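Local structure of lipase aflb (Neosartorya fumigata, 6IDY) at residues 131-136 / 244-249; 141-146 / 209-214. The protein is a fungal lipase that probably hydrolyses the ester bonds of lipids, built on an alpha/beta-hydrolase fold with a bound calcium ion. One frame throughout, in Å; residues are numbered along the deposited sequence.

Both contacts lie on the same side of the chain's centre, their own centres 13 Å apart, and both involve the chain that leads into and forms helix 140-145. Interaction 1 packs the loop before that helix against the end of helix 235-245; interaction 2, nested within the chain loop closed by interaction 1, packs the helix itself on helix 205-223. Tyr-136 joins them: it meets Trp-246 in interaction 1, while its OH lies 3.2 Å from Tyr-214 N in a packing contact. Thr-249 CG2 also approaches Ala-213 O at 3.6 Å. The calcium ion is held by another part of the chain, at Asp-255, Ala-377, His-380 and Gly-382.

Interaction 1: 131-136 / 244-249; sequences PGDARY and KYWPST
Asp-133 grips Ser-248 with both carboxylate oxygens. Ser-248 N donates to the syn lone pair of Asp-133 OD1 (3.1 Å, N-H...O angle 163°), while Ser-248 OG donates to Asp-133 OD2 at 2.7 Å, also from the syn side but 23° out of the carboxylate plane. The serine hydroxyl sits between its own backbone N and carbonyl carbon, which turns it to the same carboxylate as the amide. Asp-133 OD2 also accepts from Ala-130 N, and Ser-248 OG is also hydrogen-bonded to Asn-217 ND2. One residue on, Ala-134 N donates to Tyr-245 O at 2.9 Å, and a water bridges that carbonyl to Gly-132 O. Packing follows around Trp-246, the first residue to leave the helix. The methyl of Ala-134 stands over the face of its six-membered ring in a CH-pi contact, CB lying 3.7 Å from the centroid. Tyr-136 meets the five-membered ring obliquely, planes at 38°, with Trp-246 NE1 over the phenol face, 3.3 Å from Tyr-136 CZ. Tyr-438, near the C-terminus, meets the indole edge-to-face. The carboxylate thus ties its own loop to the turn after helix 235-245, and several donors converging on it would probably favour its ionised form.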
ATOM      1  N   PRO A 131      -8.880 -15.586 -23.412  1.00 29.71           N
ATOM      2  CA  PRO A 131      -7.659 -15.568 -24.240  1.00 29.32           C
ATOM      3  C   PRO A 131      -7.006 -14.187 -24.209  1.00 31.01           C
ATOM      4  O   PRO A 131      -7.701 -13.169 -24.275  1.00 29.32           O
ATOM      5  CB  PRO A 131      -8.171 -15.927 -25.645  1.00 31.81           C
ATOM      6  CG  PRO A 131      -9.469 -16.630 -25.412  1.00 36.69           C
ATOM      7  CD  PRO A 131     -10.065 -15.964 -24.215  1.00 31.68           C
ATOM      8  N   GLY A 132      -5.689 -14.172 -24.029  1.00 27.64           N
ATOM      9  CA  GLY A 132      -4.910 -12.943 -23.925  1.00 26.61           C
ATOM     10  C   GLY A 132      -4.380 -12.697 -22.528  1.00 29.38           C
ATOM     11  O   GLY A 132      -3.461 -11.897 -22.352  1.00 29.51           O
ATOM     12  N   ASP A 133      -4.963 -13.369 -21.520  1.00 25.46           N
ATOM     13  CA  ASP A 133      -4.508 -13.262 -20.135  1.00 24.57           C
ATOM     14  C   ASP A 133      -3.187 -14.000 -19.995  1.00 29.29           C
ATOM     15  O   ASP A 133      -3.001 -15.049 -20.613  1.00 30.05           O
ATOM     16  CB  ASP A 133      -5.526 -13.889 -19.169  1.00 26.04           C
ATOM     17  CG  ASP A 133      -6.812 -13.116 -18.941  1.00 28.32           C
ATOM     18  OD1 ASP A 133      -6.922 -11.975 -19.438  1.00 28.05           O
ATOM     19  OD2 ASP A 133      -7.696 -13.645 -18.265  1.00 31.93           O
ATOM     20  N   ALA A 134      -2.272 -13.458 -19.186  1.00 24.99           N
ATOM     21  CA  ALA A 134      -0.986 -14.086 -18.913  1.00 25.07           C
ATOM     22  C   ALA A 134      -1.224 -15.374 -18.124  1.00 30.02           C
ATOM     23  O   ALA A 134      -2.186 -15.447 -17.349  1.00 29.32           O
ATOM     24  CB  ALA A 134      -0.113 -13.142 -18.096  1.00 24.92           C
ATOM     25  N   ARG A 135      -0.367 -16.387 -18.326  1.00 27.11           N
ATOM     26  CA  ARG A 135      -0.479 -17.635 -17.576  1.00 27.91           C
ATOM     27  C   ARG A 135      -0.108 -17.397 -16.112  1.00 29.84           C
ATOM     28  O   ARG A 135       0.773 -16.586 -15.813  1.00 28.53           O
ATOM     29  CB  ARG A 135       0.380 -18.764 -18.188  1.00 31.42           C
ATOM     30  CG  ARG A 135       1.904 -18.563 -18.117  1.00 40.95           C
ATOM     31  CD  ARG A 135       2.692 -19.837 -18.405  1.00 49.73           C
ATOM     32  NE  ARG A 135       2.480 -20.886 -17.401  1.00 60.88           N
ATOM     33  CZ  ARG A 135       3.177 -21.012 -16.272  1.00 75.06           C
ATOM     34  NH1 ARG A 135       4.140 -20.145 -15.975  1.00 56.36           N
ATOM     35  NH2 ARG A 135       2.912 -21.999 -15.429  1.00 65.53           N
ATOM     36  N   TYR A 136      -0.811 -18.066 -15.203  1.00 25.86           N
ATOM     37  CA  TYR A 136      -0.490 -17.962 -13.792  1.00 24.90           C
ATOM     38  C   TYR A 136       0.663 -18.908 -13.504  1.00 29.15           C
ATOM     39  O   TYR A 136       0.681 -20.039 -14.011  1.00 29.04           O
ATOM     40  CB  TYR A 136      -1.691 -18.342 -12.916  1.00 25.78           C
ATOM     41  CG  TYR A 136      -2.780 -17.295 -12.813  1.00 25.70           C
ATOM     42  CD1 TYR A 136      -2.601 -16.146 -12.046  1.00 26.11           C
ATOM     43  CD2 TYR A 136      -4.031 -17.506 -13.387  1.00 26.86           C
ATOM     44  CE1 TYR A 136      -3.625 -15.211 -11.891  1.00 25.17           C
ATOM     45  CE2 TYR A 136      -5.065 -16.584 -13.232  1.00 27.17           C
ATOM     46  CZ  TYR A 136      -4.853 -15.431 -12.493  1.00 29.37           C
ATOM     47  OH  TYR A 136      -5.867 -14.515 -12.357  1.00 25.01           O
ATOM     48  N   LYS A 244      -2.727  -4.749 -16.936  1.00 19.64           N
ATOM     49  CA  LYS A 244      -2.033  -4.826 -18.220  1.00 19.55           C
ATOM     50  C   LYS A 244      -1.987  -6.262 -18.779  1.00 24.13           C
ATOM     51  O   LYS A 244      -2.438  -6.501 -19.900  1.00 23.39           O
ATOM     52  CB  LYS A 244      -0.606  -4.251 -18.092  1.00 20.20           C
ATOM     53  CG  LYS A 244       0.254  -4.439 -19.350  1.00 22.84           C
ATOM     54  CD  LYS A 244       1.498  -3.555 -19.340  1.00 22.40           C
ATOM     55  CE  LYS A 244       2.182  -3.583 -20.680  1.00 21.79           C
ATOM     56  NZ  LYS A 244       3.584  -3.111 -20.574  1.00 19.39           N
ATOM     57  N   TYR A 245      -1.428  -7.201 -17.999  1.00 21.00           N
ATOM     58  CA  TYR A 245      -1.191  -8.562 -18.459  1.00 20.61           C
ATOM     59  C   TYR A 245      -2.357  -9.532 -18.255  1.00 24.42           C
ATOM     60  O   TYR A 245      -2.313 -10.624 -18.813  1.00 24.08           O
ATOM     61  CB  TYR A 245       0.114  -9.092 -17.868  1.00 21.15           C
ATOM     62  CG  TYR A 245       1.290  -8.267 -18.349  1.00 22.05           C
ATOM     63  CD1 TYR A 245       1.708  -8.322 -19.678  1.00 23.94           C
ATOM     64  CD2 TYR A 245       1.914  -7.353 -17.508  1.00 22.27           C
ATOM     65  CE1 TYR A 245       2.763  -7.537 -20.137  1.00 24.63           C
ATOM     66  CE2 TYR A 245       2.974  -6.566 -17.954  1.00 22.86           C
ATOM     67  CZ  TYR A 245       3.393  -6.658 -19.271  1.00 26.71           C
ATOM     68  OH  TYR A 245       4.435  -5.882 -19.712  1.00 23.30           O
ATOM     69  N   TRP A 246      -3.411  -9.146 -17.525  1.00 21.95           N
ATOM     70  CA  TRP A 246      -4.607  -9.998 -17.427  1.00 22.76           C
ATOM     71  C   TRP A 246      -5.745  -9.096 -17.902  1.00 25.48           C
ATOM     72  O   TRP A 246      -6.471  -8.563 -17.057  1.00 25.03           O
ATOM     73  CB  TRP A 246      -4.848 -10.533 -15.996  1.00 21.70           C
ATOM     74  CG  TRP A 246      -4.041 -11.742 -15.621  1.00 22.99           C
ATOM     75  CD1 TRP A 246      -4.492 -13.027 -15.513  1.00 26.38           C
ATOM     76  CD2 TRP A 246      -2.662 -11.764 -15.220  1.00 22.43           C
ATOM     77  NE1 TRP A 246      -3.471 -13.854 -15.097  1.00 25.69           N
ATOM     78  CE2 TRP A 246      -2.336 -13.103 -14.908  1.00 26.36           C
ATOM     79  CE3 TRP A 246      -1.661 -10.782 -15.112  1.00 23.30           C
ATOM     80  CZ2 TRP A 246      -1.055 -13.485 -14.494  1.00 25.55           C
ATOM     81  CZ3 TRP A 246      -0.387 -11.164 -14.716  1.00 24.63           C
ATOM     82  CH2 TRP A 246      -0.095 -12.499 -14.406  1.00 25.39           C
ATOM     83  N   PRO A 247      -5.867  -8.826 -19.236  1.00 21.71           N
ATOM     84  CA  PRO A 247      -6.905  -7.885 -19.711  1.00 21.33           C
ATOM     85  C   PRO A 247      -8.338  -8.179 -19.273  1.00 24.84           C
ATOM     86  O   PRO A 247      -9.145  -7.250 -19.234  1.00 25.05           O
ATOM     87  CB  PRO A 247      -6.764  -7.930 -21.238  1.00 23.39           C
ATOM     88  CG  PRO A 247      -5.386  -8.390 -21.479  1.00 27.41           C
ATOM     89  CD  PRO A 247      -5.070  -9.341 -20.370  1.00 23.03           C
ATOM     90  N   SER A 248      -8.662  -9.447 -18.929  1.00 21.24           N
ATOM     91  CA  SER A 248     -10.011  -9.801 -18.470  1.00 21.20           C
ATOM     92  C   SER A 248     -10.386  -9.026 -17.195  1.00 24.72           C
ATOM     93  O   SER A 248     -11.556  -8.705 -16.999  1.00 24.60           O
ATOM     94  CB  SER A 248     -10.120 -11.302 -18.227  1.00 24.63           C
ATOM     95  OG  SER A 248      -9.221 -11.711 -17.209  1.00 29.78           O
ATOM     96  N   THR A 249      -9.385  -8.680 -16.361  1.00 21.55           N
ATOM     97  CA  THR A 249      -9.586  -7.919 -15.121  1.00 21.55           C
ATOM     98  C   THR A 249     -10.080  -6.499 -15.391  1.00 26.45           C
ATOM     99  O   THR A 249     -10.857  -5.972 -14.593  1.00 26.40           O
ATOM    100  CB  THR A 249      -8.320  -7.899 -14.257  1.00 26.73           C
ATOM    101  OG1 THR A 249      -7.301  -7.151 -14.920  1.00 24.09           O
ATOM    102  CG2 THR A 249      -7.833  -9.302 -13.874  1.00 25.04           C
TER
HETATM  103  O   HOH W   1      -0.946 -10.930 -21.118  1.00 27.29           O

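Interaction 2: 141-146 / 209-214; sequences NALRAA and SEYVAY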
ATOM      1  N   ASN A 141      -5.089 -22.539  -5.433  1.00 31.31           N
ATOM      2  CA  ASN A 141      -5.308 -22.643  -3.991  1.00 31.46           C
ATOM      3  C   ASN A 141      -4.515 -21.594  -3.206  1.00 33.13           C
ATOM      4  O   ASN A 141      -5.063 -21.007  -2.281  1.00 33.57           O
ATOM      5  CB  ASN A 141      -5.066 -24.077  -3.472  1.00 34.97           C
ATOM      6  CG  ASN A 141      -3.630 -24.568  -3.454  1.00 64.58           C
ATOM      7  OD1 ASN A 141      -2.743 -24.068  -4.156  1.00 56.18           O
ATOM      8  ND2 ASN A 141      -3.376 -25.581  -2.639  1.00 63.08           N
ATOM      9  N   ALA A 142      -3.260 -21.326  -3.612  1.00 27.66           N
ATOM     10  CA  ALA A 142      -2.397 -20.313  -2.999  1.00 27.09           C
ATOM     11  C   ALA A 142      -2.906 -18.893  -3.307  1.00 30.49           C
ATOM     12  O   ALA A 142      -2.903 -18.045  -2.418  1.00 30.23           O
ATOM     13  CB  ALA A 142      -0.961 -20.477  -3.488  1.00 27.41           C
ATOM     14  N   LEU A 143      -3.355 -18.641  -4.558  1.00 26.37           N
ATOM     15  CA  LEU A 143      -3.891 -17.340  -4.979  1.00 25.29           C
ATOM     16  C   LEU A 143      -5.175 -17.012  -4.200  1.00 28.66           C
ATOM     17  O   LEU A 143      -5.291 -15.915  -3.650  1.00 26.89           O
ATOM     18  CB  LEU A 143      -4.184 -17.320  -6.497  1.00 25.02           C
ATOM     19  CG  LEU A 143      -2.991 -17.347  -7.453  1.00 29.22           C
ATOM     20  CD1 LEU A 143      -3.435 -17.720  -8.844  1.00 29.29           C
ATOM     21  CD2 LEU A 143      -2.275 -16.000  -7.499  1.00 30.89           C
ATOM     22  N   ARG A 144      -6.124 -17.975  -4.144  1.00 24.98           N
ATOM     23  CA  ARG A 144      -7.404 -17.812  -3.450  1.00 25.31           C
ATOM     24  C   ARG A 144      -7.225 -17.681  -1.928  1.00 28.51           C
ATOM     25  O   ARG A 144      -7.947 -16.902  -1.298  1.00 28.14           O
ATOM     26  CB  ARG A 144      -8.347 -18.980  -3.795  1.00 26.69           C
ATOM     27  CG  ARG A 144      -9.818 -18.735  -3.450  1.00 33.66           C
ATOM     28  CD  ARG A 144     -10.603 -20.034  -3.386  1.00 38.87           C
ATOM     29  NE  ARG A 144     -10.641 -20.728  -4.675  1.00 48.02           N
ATOM     30  CZ  ARG A 144     -10.943 -22.012  -4.829  1.00 66.84           C
ATOM     31  NH1 ARG A 144     -11.240 -22.764  -3.777  1.00 60.72           N
ATOM     32  NH2 ARG A 144     -10.950 -22.555  -6.037  1.00 55.53           N
ATOM     33  N   ALA A 145      -6.267 -18.433  -1.340  1.00 24.58           N
ATOM     34  CA  ALA A 145      -6.012 -18.398   0.109  1.00 24.54           C
ATOM     35  C   ALA A 145      -5.436 -17.059   0.605  1.00 27.10           C
ATOM     36  O   ALA A 145      -5.516 -16.770   1.798  1.00 25.51           O
ATOM     37  CB  ALA A 145      -5.125 -19.564   0.534  1.00 25.38           C
ATOM     38  N   ALA A 146      -4.890 -16.234  -0.313  1.00 24.36           N
ATOM     39  CA  ALA A 146      -4.334 -14.912   0.004  1.00 23.34           C
ATOM     40  C   ALA A 146      -5.451 -13.892   0.280  1.00 26.87           C
ATOM     41  O   ALA A 146      -5.199 -12.859   0.902  1.00 25.76           O
ATOM     42  CB  ALA A 146      -3.459 -14.429  -1.139  1.00 23.14           C
ATOM     43  N   SER A 209       1.608  -9.470  -8.449  1.00 19.28           N
ATOM     44  CA  SER A 209       0.541  -9.040  -9.352  1.00 19.36           C
ATOM     45  C   SER A 209      -0.484 -10.136  -9.658  1.00 23.77           C
ATOM     46  O   SER A 209      -1.650  -9.817  -9.878  1.00 25.34           O
ATOM     47  CB  SER A 209       1.139  -8.517 -10.651  1.00 21.13           C
ATOM     48  OG  SER A 209       2.029  -7.452 -10.367  1.00 26.52           O
ATOM     49  N   GLU A 210      -0.052 -11.413  -9.684  1.00 19.18           N
ATOM     50  CA  GLU A 210      -0.913 -12.573  -9.947  1.00 19.31           C
ATOM     51  C   GLU A 210      -2.007 -12.675  -8.894  1.00 24.21           C
ATOM     52  O   GLU A 210      -3.142 -13.027  -9.219  1.00 24.50           O
ATOM     53  CB  GLU A 210      -0.097 -13.869  -9.964  1.00 20.82           C
ATOM     54  CG  GLU A 210       0.814 -13.986 -11.171  1.00 25.48           C
ATOM     55  CD  GLU A 210       1.362 -15.375 -11.405  1.00 33.02           C
ATOM     56  OE1 GLU A 210       0.693 -16.361 -11.023  1.00 27.24           O
ATOM     57  OE2 GLU A 210       2.461 -15.481 -11.988  1.00 28.45           O
ATOM     58  N   TYR A 211      -1.660 -12.349  -7.632  1.00 20.16           N
ATOM     59  CA  TYR A 211      -2.598 -12.356  -6.519  1.00 20.70           C
ATOM     60  C   TYR A 211      -3.678 -11.301  -6.710  1.00 23.11           C
ATOM     61  O   TYR A 211      -4.823 -11.563  -6.375  1.00 22.19           O
ATOM     62  CB  TYR A 211      -1.865 -12.189  -5.181  1.00 21.95           C
ATOM     63  CG  TYR A 211      -1.000 -13.382  -4.840  1.00 23.79           C
ATOM     64  CD1 TYR A 211      -1.516 -14.462  -4.132  1.00 26.19           C
ATOM     65  CD2 TYR A 211       0.326 -13.451  -5.262  1.00 24.28           C
ATOM     66  CE1 TYR A 211      -0.734 -15.578  -3.838  1.00 26.25           C
ATOM     67  CE2 TYR A 211       1.118 -14.564  -4.981  1.00 25.38           C
ATOM     68  CZ  TYR A 211       0.586 -15.620  -4.259  1.00 31.41           C
ATOM     69  OH  TYR A 211       1.368 -16.699  -3.943  1.00 33.10           O
ATOM     70  N   VAL A 212      -3.318 -10.131  -7.281  1.00 19.73           N
ATOM     71  CA  VAL A 212      -4.252  -9.042  -7.579  1.00 19.61           C
ATOM     72  C   VAL A 212      -5.168  -9.463  -8.735  1.00 22.97           C
ATOM     73  O   VAL A 212      -6.384  -9.329  -8.611  1.00 23.19           O
ATOM     74  CB  VAL A 212      -3.559  -7.677  -7.854  1.00 22.26           C
ATOM     75  CG1 VAL A 212      -4.587  -6.596  -8.194  1.00 21.93           C
ATOM     76  CG2 VAL A 212      -2.711  -7.243  -6.671  1.00 21.62           C
ATOM     77  N   ALA A 213      -4.584  -9.971  -9.844  1.00 19.21           N
ATOM     78  CA  ALA A 213      -5.338 -10.432 -11.024  1.00 19.51           C
ATOM     79  C   ALA A 213      -6.335 -11.513 -10.627  1.00 24.58           C
ATOM     80  O   ALA A 213      -7.509 -11.413 -10.991  1.00 24.40           O
ATOM     81  CB  ALA A 213      -4.389 -10.964 -12.091  1.00 20.31           C
ATOM     82  N   TYR A 214      -5.892 -12.511  -9.827  1.00 21.35           N
ATOM     83  CA  TYR A 214      -6.812 -13.550  -9.377  1.00 21.73           C
ATOM     84  C   TYR A 214      -7.880 -12.995  -8.446  1.00 25.62           C
ATOM     85  O   TYR A 214      -9.046 -13.339  -8.630  1.00 25.54           O
ATOM     86  CB  TYR A 214      -6.095 -14.768  -8.766  1.00 22.69           C
ATOM     87  CG  TYR A 214      -7.048 -15.906  -8.471  1.00 24.48           C
ATOM     88  CD1 TYR A 214      -7.425 -16.802  -9.466  1.00 27.49           C
ATOM     89  CD2 TYR A 214      -7.600 -16.067  -7.203  1.00 24.85           C
ATOM     90  CE1 TYR A 214      -8.317 -17.841  -9.204  1.00 29.05           C
ATOM     91  CE2 TYR A 214      -8.502 -17.092  -6.931  1.00 26.20           C
ATOM     92  CZ  TYR A 214      -8.856 -17.980  -7.934  1.00 34.91           C
ATOM     93  OH  TYR A 214      -9.747 -18.991  -7.665  1.00 35.67           O
TER
HETATM   94  O   HOH W   2      -5.849 -13.775  -5.211  1.00 35.69           O
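Helix 140-145, which leads into edge strand 147-148, crosses helix 205-223 of the alpha/beta-hydrolase fold here at -75°, their local axes 9.2 Å apart at closest approach. Leu-143 enters between Tyr-211 and Tyr-214. Its CD2 lies over the face of the Tyr-211 ring in a CH-pi contact, 3.9 Å from the centroid, and also touches Glu-210 O at 3.5 Å. Leu-143 CB packs obliquely against Tyr-214 CD2 at 3.7 Å. With CG anti to the backbone N (chi1 -173°), the Tyr-214 ring extends past Leu-143 to Arg-144, whose CB meets CE2. Tyr-214 OH lies at the edge of the guanidinium, in its plane, 3.6 Å from Arg-144 NE; its hydrogen-bond partner is Glu-140. At the Tyr-211 ring, Ala-146 CB approaches CD1 obliquely, and Ala-142 O lies at the edge in plane. The direct contacts include no hydrogen bond, but a water donates to both Leu-143 O and Tyr-211 O, each at 2.7 Å, linking the two backbones. Glu-210 turns its carboxylate to Ser-137 and Val-138, just ahead of helix 140-145. Ala-146 and Tyr-211 both rest on Leu-195 of strand 190-195, while Val-212 and Ala-213 pack toward helix 235-245.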